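Local coordinates for OTU domain-containing protein wMelOTU (Wolbachia pipientis wMel, PDB 6W9O), which removes ubiquitin as an OTU-family cysteine protease (deubiquitinase) and probably acts as a bacterial effector, at residues Asp40-Gly45 against Leu195-Lys200; Asp56-Ser61 against Ser180-Ile185; Leu133-Lys138 against Ile160-Ser165. All blocks are in the same frame, centred on the assembly; numbering follows the deposited sequence.

Contact 1. Residues Asp40-Gly45 against Leu195-Lys200; sequences DNFYVG and LLDRNK
Tyr43 and Leu196 are the hydrogen-bonded pair of a short antiparallel ladder joining edge strand 42-44 to strand 191-197; Tyr43 N to Leu196 O and Leu196 N to Tyr43 O both measure 2.8 Å. With CG between the backbone N and the carbonyl carbon (chi1 62°), the Tyr43 ring lies beside its partner, and Leu196 CB sits over one ring face, a CH-pi contact. On the other face of the sheet Asp197 CB covers the Phe42 ring, 4.2 Å from its centroid, while Leu195 CD2 packs 3.9 Å from Phe42 CD1. This half is tight and buried; Phe42 also meets His183 edge-to-face, and Tyr43 OH is hydrogen-bonded to Ser201. The solvent side is polar, with Arg198 and Asn199 exposed and Asn41 partly so. Arg198 N donates almost straight to Asn41 O (2.8 Å, 171°), and the guanidinium rests with one face against Tyr43 CB. Asp197 lies inside this rim: Asn41 ND2 approaches its OD2 at 2.9 Å from above one carboxylate face, and Asn199 N comes from the opposite face, closing an Asx turn. Two N-H donors on one oxygen of a buried carboxylate should fix its rotation and would probably favour the charged form of Asp197.

Contact 2. Residues Asp56-Ser61 against Ser180-Ile185; sequences DSFRQS and STVHII
Val182 is the first residue of 180-185 to touch 56-61, and it does so with both branches. CG2 reaches Phe58 CE1 at 3.9 Å, coming obliquely to the ring, while CB and CG1 press on Ser61, whose OG is 3.2 Å from Val182 CB. The two backbones come close at this point, Ser61 CA to Val182 CA 5.4 Å, with the Ser61 hydroxymethyl and the Val182 side chain meeting there. Next in line, His183 gives the helix its backbone rather than its ring: His183 N donates to Ser61 OG at 2.9 Å and a fairly straight 161°. The hydroxyl gets there because OG is anti to the backbone N of Ser61 (chi1 171°), which aims it at the strand. The imidazole packs among aromatic rings instead, nearly parallel to Tyr176, with ND1 hydrogen-bonded to ND1 of His142. Ile184 returns to the helix through CG2, which lies 3.7 Å from Ser57 CB and 4.0 Å from Phe58 N; Ser57 OG is turned back to the carbonyl of Cys53, one helical turn earlier. Helix and strand segments run 140° apart in direction, with axes 7.4 Å from each other. Such a helix, starting at a cysteine and laid on the sheet, is consistent with the nucleophile-bearing helix of OTU proteases. Strand 181-188 lies between parallel strand 140-146 and antiparallel strand 191-197; Val182 touches Leu141 of the former, Ile184 touches Val143 and, on the latter, Phe192, while Leu62 and Phe54 extend the helical cover over these two residues.

Contact 3. Residues Leu133-Lys138 against Ile160-Ser165; sequences LCEKYK and IDNSGS
Cys134 and Glu135, in the last turns of helix 126-137, lean on the tip of a beta-hairpin made by strands 155-161 and 164-167. Its reversal is a type I turn from Asp161 to Gly164, with Asp161 N bonded to Gly164 O and Gly164 N to Asp161 O. The buried half of the contact belongs to Cys134. Its SG ends 3.6 Å from Ile160 O, while CB packs 3.9 Å from Asp161 C, so that the thiol arm lies along the last residues of the incoming strand. At the surface Glu135 starts out with CG anti to its backbone N (chi1 158°) and then bends sharply at chi2 (83°). That kink swings the carboxylate across to Asn162 instead of letting it run straight out: OE2 comes within 3.2 Å of Asn162 CB. The Asn162 amide is folded over its own main chain (chi1 62°), which brings ND2 near the same oxygen; the Asn162 ND2 to Glu135 OE2 bond is weak at 3.5 Å, with amide and carboxylate planes well out of parallel. The chains approach closely here, Glu135 CA to Asn162 CA 4.5 Å. Helix 126-137 takes a second hold on the turn where Arg131 NE donates to Asn162 O. Within the hairpin, Asp161 points away from the helix and stiffens the bend: Ser163 N donates to Asp161 OD2 at 2.9 Å, forming an Asx turn, and Ser163 OG gives the same oxygen a second bond of 2.7 Å from the same face of the carboxylate.

In the fold
All three contacts reach one mixed sheet: contact 1 at its edge strand 42-44, contact 2 on strand 181-188 in the interior, and contact 3 at the hairpin that ends in the other edge strand, 164-167. Along the chain they are nested, contact 3 inside contact 2 and contact 2 inside contact 1. Contacts 1 and 2, with centres about 11 Å apart, touch where Leu196 CD2 packs 3.9 Å from Ser61 CA. Contacts 2 and 3, about 12 Å between centres, join through Phe58 CZ and Leu133 CB, 3.6 Å apart. Contacts 1 and 3 do not touch (centres about 22 Å apart, nearest atoms about 13 Å); helix 53-66, which probably bears the protease nucleophile, lies against the sheet between them.

Contact 1. Residues Asp40-Gly45 against Leu195-Lys200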
# COMPACT_ATOMS: atom_id res chain seq x y z
N ASP A 40 2.92 -17.27 11.81
CA ASP A 40 2.27 -18.40 11.16
C ASP A 40 0.79 -18.18 10.91
O ASP A 40 0.21 -18.91 10.09
CB ASP A 40 2.38 -19.63 12.06
CG ASP A 40 3.81 -20.18 12.14
OD1 ASP A 40 4.61 -19.88 11.23
OD2 ASP A 40 4.10 -20.93 13.09
N ASN A 41 0.17 -17.21 11.59
CA ASN A 41 -1.23 -16.90 11.28
C ASN A 41 -1.40 -16.04 10.05
O ASN A 41 -2.52 -15.90 9.58
CB ASN A 41 -1.95 -16.24 12.47
CG ASN A 41 -1.23 -15.00 13.01
OD1 ASN A 41 -0.05 -15.08 13.36
ND2 ASN A 41 -1.92 -13.86 13.10
N PHE A 42 -0.31 -15.52 9.45
CA PHE A 42 -0.45 -14.70 8.25
C PHE A 42 -0.23 -15.53 7.00
O PHE A 42 0.37 -16.61 7.06
CB PHE A 42 0.53 -13.51 8.23
CG PHE A 42 0.11 -12.39 9.19
CD1 PHE A 42 -0.52 -11.23 8.71
CD2 PHE A 42 0.37 -12.53 10.56
CE1 PHE A 42 -0.93 -10.23 9.60
CE2 PHE A 42 -0.02 -11.58 11.41
CZ PHE A 42 -0.65 -10.40 10.96
N TYR A 43 -0.83 -15.09 5.91
CA TYR A 43 -0.69 -15.82 4.64
C TYR A 43 -0.71 -14.80 3.53
O TYR A 43 -1.18 -13.67 3.71
CB TYR A 43 -1.82 -16.84 4.46
CG TYR A 43 -3.21 -16.23 4.38
CD1 TYR A 43 -3.82 -16.00 3.16
CD2 TYR A 43 -3.93 -15.93 5.53
CE1 TYR A 43 -5.09 -15.47 3.06
CE2 TYR A 43 -5.20 -15.39 5.42
CZ TYR A 43 -5.77 -15.16 4.21
OH TYR A 43 -7.06 -14.60 4.18
N VAL A 44 -0.15 -15.19 2.38
CA VAL A 44 -0.17 -14.35 1.19
C VAL A 44 -1.49 -14.56 0.42
O VAL A 44 -1.78 -15.66 -0.04
CB VAL A 44 1.05 -14.64 0.30
CG1 VAL A 44 1.02 -13.69 -0.89
CG2 VAL A 44 2.33 -14.46 1.13
N GLY A 45 -2.26 -13.48 0.26
CA GLY A 45 -3.51 -13.48 -0.48
C GLY A 45 -3.27 -13.26 -1.96
O GLY A 45 -2.15 -13.38 -2.46
N LEU A 195 -0.81 -9.28 2.59
CA LEU A 195 -0.47 -10.27 3.61
C LEU A 195 -1.60 -10.24 4.63
O LEU A 195 -1.78 -9.22 5.29
CB LEU A 195 0.86 -9.92 4.26
CG LEU A 195 1.31 -10.97 5.28
CD1 LEU A 195 1.89 -12.16 4.51
CD2 LEU A 195 2.35 -10.41 6.25
N LEU A 196 -2.38 -11.32 4.71
CA LEU A 196 -3.62 -11.31 5.49
C LEU A 196 -3.47 -12.24 6.68
O LEU A 196 -2.55 -13.04 6.76
CB LEU A 196 -4.79 -11.72 4.60
CG LEU A 196 -5.02 -10.79 3.38
CD1 LEU A 196 -6.02 -11.33 2.36
CD2 LEU A 196 -5.44 -9.39 3.86
N ASP A 197 -4.42 -12.15 7.61
CA ASP A 197 -4.35 -12.87 8.90
C ASP A 197 -5.49 -13.87 8.94
O ASP A 197 -6.67 -13.48 8.85
CB ASP A 197 -4.50 -11.82 10.00
CG ASP A 197 -4.36 -12.36 11.39
OD1 ASP A 197 -4.23 -11.50 12.28
OD2 ASP A 197 -4.39 -13.59 11.61
N ARG A 198 -5.16 -15.16 9.10
CA ARG A 198 -6.22 -16.16 9.17
C ARG A 198 -7.22 -15.86 10.30
O ARG A 198 -8.41 -16.22 10.21
CB ARG A 198 -5.65 -17.57 9.40
CG ARG A 198 -4.66 -18.03 8.32
CD ARG A 198 -4.17 -19.47 8.64
NE ARG A 198 -3.76 -20.10 7.39
CZ ARG A 198 -2.53 -19.97 6.89
NH1 ARG A 198 -1.63 -19.23 7.54
NH2 ARG A 198 -2.21 -20.55 5.74
N ASN A 199 -6.73 -15.28 11.40
CA ASN A 199 -7.59 -15.04 12.54
C ASN A 199 -8.67 -14.04 12.22
O ASN A 199 -9.69 -14.04 12.92
CB ASN A 199 -6.73 -14.47 13.70
CG ASN A 199 -5.82 -15.51 14.33
OD1 ASN A 199 -6.14 -16.68 14.35
ND2 ASN A 199 -4.67 -15.06 14.88
N LYS A 200 -8.49 -13.21 11.20
CA LYS A 200 -9.42 -12.14 10.84
C LYS A 200 -10.15 -12.44 9.55
O LYS A 200 -10.79 -11.54 8.97
CB LYS A 200 -8.65 -10.81 10.72
CG LYS A 200 -7.95 -10.50 12.04
CD LYS A 200 -7.28 -9.10 11.97
CE LYS A 200 -6.52 -8.85 13.26
NZ LYS A 200 -5.91 -7.48 13.28

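Contact 2. Residues Asp56-Ser61 against Ser180-Ile185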
# COMPACT_ATOMS: atom_id res chain seq x y z
N ASP A 56 -5.02 -2.84 -4.77
CA ASP A 56 -5.86 -3.96 -4.33
C ASP A 56 -5.27 -4.64 -3.10
O ASP A 56 -6.03 -5.10 -2.22
CB ASP A 56 -6.01 -4.96 -5.47
CG ASP A 56 -7.13 -5.97 -5.22
OD1 ASP A 56 -8.26 -5.49 -4.95
OD2 ASP A 56 -6.92 -7.20 -5.40
N SER A 57 -3.95 -4.76 -3.02
CA SER A 57 -3.34 -5.36 -1.83
C SER A 57 -3.55 -4.47 -0.62
O SER A 57 -3.96 -4.94 0.47
CB SER A 57 -1.83 -5.54 -2.07
OG SER A 57 -1.60 -6.46 -3.12
N PHE A 58 -3.34 -3.16 -0.78
CA PHE A 58 -3.59 -2.21 0.31
C PHE A 58 -5.04 -2.26 0.75
O PHE A 58 -5.33 -2.30 1.95
CB PHE A 58 -3.22 -0.79 -0.18
CG PHE A 58 -3.24 0.27 0.89
CD1 PHE A 58 -2.04 0.72 1.49
CD2 PHE A 58 -4.45 0.87 1.29
CE1 PHE A 58 -2.09 1.70 2.49
CE2 PHE A 58 -4.46 1.88 2.27
CZ PHE A 58 -3.25 2.23 2.89
N ARG A 59 -5.97 -2.26 -0.21
CA ARG A 59 -7.41 -2.32 0.12
C ARG A 59 -7.74 -3.54 0.96
O ARG A 59 -8.56 -3.43 1.90
CB ARG A 59 -8.21 -2.43 -1.22
CG ARG A 59 -9.65 -2.92 -1.08
CD ARG A 59 -10.28 -3.12 -2.43
NE ARG A 59 -9.99 -4.46 -2.95
CZ ARG A 59 -10.60 -5.58 -2.57
NH1 ARG A 59 -11.52 -5.59 -1.60
NH2 ARG A 59 -10.29 -6.72 -3.19
N GLN A 60 -7.21 -4.72 0.58
CA GLN A 60 -7.63 -5.92 1.30
C GLN A 60 -7.11 -5.90 2.71
O GLN A 60 -7.82 -6.32 3.65
CB GLN A 60 -7.15 -7.17 0.56
CG GLN A 60 -7.93 -7.42 -0.76
CD GLN A 60 -7.42 -8.67 -1.41
OE1 GLN A 60 -7.46 -9.75 -0.80
NE2 GLN A 60 -6.90 -8.56 -2.64
N SER A 61 -5.86 -5.48 2.91
CA SER A 61 -5.34 -5.48 4.28
C SER A 61 -6.03 -4.39 5.10
O SER A 61 -6.39 -4.62 6.28
CB SER A 61 -3.80 -5.28 4.21
OG SER A 61 -3.27 -5.07 5.53
N SER A 180 -3.58 -0.68 13.23
CA SER A 180 -3.32 0.45 12.36
C SER A 180 -2.12 0.23 11.45
O SER A 180 -1.69 1.17 10.80
CB SER A 180 -3.09 1.70 13.18
OG SER A 180 -4.29 2.06 13.87
N THR A 181 -1.59 -0.99 11.38
CA THR A 181 -0.57 -1.31 10.36
C THR A 181 -1.25 -2.20 9.33
O THR A 181 -1.86 -3.21 9.69
CB THR A 181 0.59 -2.07 10.99
OG1 THR A 181 1.29 -1.22 11.91
CG2 THR A 181 1.62 -2.52 9.93
N VAL A 182 -1.10 -1.86 8.03
CA VAL A 182 -1.54 -2.73 6.96
C VAL A 182 -0.29 -3.39 6.37
O VAL A 182 0.84 -2.91 6.54
CB VAL A 182 -2.35 -1.98 5.89
CG1 VAL A 182 -3.69 -1.47 6.53
CG2 VAL A 182 -1.60 -0.81 5.39
N HIS A 183 -0.47 -4.55 5.71
CA HIS A 183 0.67 -5.40 5.33
C HIS A 183 0.54 -5.89 3.91
O HIS A 183 -0.49 -6.43 3.53
CB HIS A 183 0.72 -6.68 6.23
CG HIS A 183 0.77 -6.37 7.69
ND1 HIS A 183 1.95 -6.24 8.39
CD2 HIS A 183 -0.24 -6.24 8.60
CE1 HIS A 183 1.67 -5.99 9.67
NE2 HIS A 183 0.35 -6.00 9.82
N ILE A 184 1.63 -5.74 3.13
CA ILE A 184 1.66 -6.27 1.77
C ILE A 184 3.03 -6.87 1.53
O ILE A 184 4.00 -6.58 2.24
CB ILE A 184 1.32 -5.21 0.70
CG1 ILE A 184 2.47 -4.19 0.62
CG2 ILE A 184 -0.02 -4.52 1.00
CD1 ILE A 184 2.17 -3.08 -0.42
N ILE A 185 3.08 -7.76 0.56
CA ILE A 185 4.34 -8.44 0.23
C ILE A 185 4.72 -8.14 -1.21
O ILE A 185 3.86 -8.06 -2.08
CB ILE A 185 4.27 -9.95 0.57
CG1 ILE A 185 5.61 -10.67 0.34
CG2 ILE A 185 3.14 -10.63 -0.12
CD1 ILE A 185 5.71 -11.98 1.26

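Contact 3. Residues Leu133-Lys138 against Ile160-Ser165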
# COMPACT_ATOMS: atom_id res chain seq x y z
N LEU A 133 -1.75 7.28 0.90
CA LEU A 133 -2.87 6.55 1.50
C LEU A 133 -2.68 6.37 3.00
O LEU A 133 -3.67 6.30 3.75
CB LEU A 133 -3.03 5.20 0.80
CG LEU A 133 -3.30 5.32 -0.70
CD1 LEU A 133 -3.29 3.93 -1.33
CD2 LEU A 133 -4.65 6.07 -0.91
N CYS A 134 -1.43 6.26 3.48
CA CYS A 134 -1.20 6.17 4.91
C CYS A 134 -1.68 7.45 5.58
O CYS A 134 -2.31 7.43 6.66
CB CYS A 134 0.32 6.02 5.15
SG CYS A 134 0.83 4.32 4.92
N GLU A 135 -1.42 8.59 4.95
CA GLU A 135 -1.88 9.88 5.48
C GLU A 135 -3.41 9.95 5.51
O GLU A 135 -4.01 10.39 6.52
CB GLU A 135 -1.29 11.01 4.62
CG GLU A 135 -2.06 12.33 4.69
CD GLU A 135 -1.71 13.13 5.87
OE1 GLU A 135 -2.52 14.02 6.26
OE2 GLU A 135 -0.61 12.88 6.40
N LYS A 136 -4.08 9.52 4.45
CA LYS A 136 -5.55 9.62 4.42
C LYS A 136 -6.20 8.67 5.43
O LYS A 136 -7.11 9.07 6.16
CB LYS A 136 -6.10 9.32 3.03
CG LYS A 136 -7.66 9.35 3.09
CD LYS A 136 -8.26 9.63 1.73
CE LYS A 136 -9.78 9.81 1.90
NZ LYS A 136 -10.41 10.15 0.60
N TYR A 137 -5.74 7.42 5.50
CA TYR A 137 -6.43 6.40 6.29
C TYR A 137 -5.81 6.22 7.66
O TYR A 137 -6.32 5.40 8.45
CB TYR A 137 -6.51 5.07 5.52
CG TYR A 137 -7.38 5.27 4.29
CD1 TYR A 137 -8.76 5.29 4.41
CD2 TYR A 137 -6.82 5.51 3.01
CE1 TYR A 137 -9.56 5.52 3.34
CE2 TYR A 137 -7.63 5.77 1.94
CZ TYR A 137 -8.99 5.76 2.10
OH TYR A 137 -9.83 6.03 1.03
N LYS A 138 -4.77 7.01 7.99
CA LYS A 138 -4.20 7.01 9.35
C LYS A 138 -3.69 5.62 9.70
O LYS A 138 -3.94 5.08 10.78
CB LYS A 138 -5.19 7.58 10.39
CG LYS A 138 -5.79 8.92 9.95
CD LYS A 138 -5.89 9.92 11.09
CE LYS A 138 -6.85 11.04 10.67
NZ LYS A 138 -6.14 12.19 10.03
N ILE A 160 6.24 2.38 6.03
CA ILE A 160 5.92 3.67 5.43
C ILE A 160 4.81 4.28 6.25
O ILE A 160 3.89 3.58 6.68
CB ILE A 160 5.50 3.49 3.96
CG1 ILE A 160 6.76 3.05 3.18
CG2 ILE A 160 5.02 4.80 3.33
CD1 ILE A 160 6.46 2.29 1.97
N ASP A 161 4.90 5.57 6.52
CA ASP A 161 3.72 6.25 7.09
C ASP A 161 3.59 7.60 6.44
O ASP A 161 4.15 7.86 5.36
CB ASP A 161 3.80 6.28 8.62
CG ASP A 161 4.94 7.13 9.15
OD1 ASP A 161 5.11 7.13 10.40
OD2 ASP A 161 5.66 7.82 8.37
N ASN A 162 2.78 8.46 7.06
CA ASN A 162 2.49 9.72 6.40
C ASN A 162 3.75 10.55 6.19
O ASN A 162 3.77 11.43 5.30
CB ASN A 162 1.42 10.50 7.19
CG ASN A 162 1.86 10.87 8.57
OD1 ASN A 162 2.39 10.06 9.33
ND2 ASN A 162 1.62 12.12 8.93
N SER A 163 4.81 10.25 6.96
CA SER A 163 6.07 11.00 6.86
C SER A 163 7.16 10.31 6.03
O SER A 163 8.29 10.83 5.98
CB SER A 163 6.58 11.33 8.25
OG SER A 163 6.94 10.13 8.94
N GLY A 164 6.87 9.18 5.40
CA GLY A 164 7.83 8.56 4.50
C GLY A 164 8.23 7.15 4.90
O GLY A 164 7.56 6.53 5.71
N SER A 165 9.34 6.66 4.33
CA SER A 165 9.66 5.24 4.24
C SER A 165 10.95 4.99 4.99
O SER A 165 11.92 5.71 4.77
CB SER A 165 9.99 4.85 2.78
OG SER A 165 9.03 5.32 1.82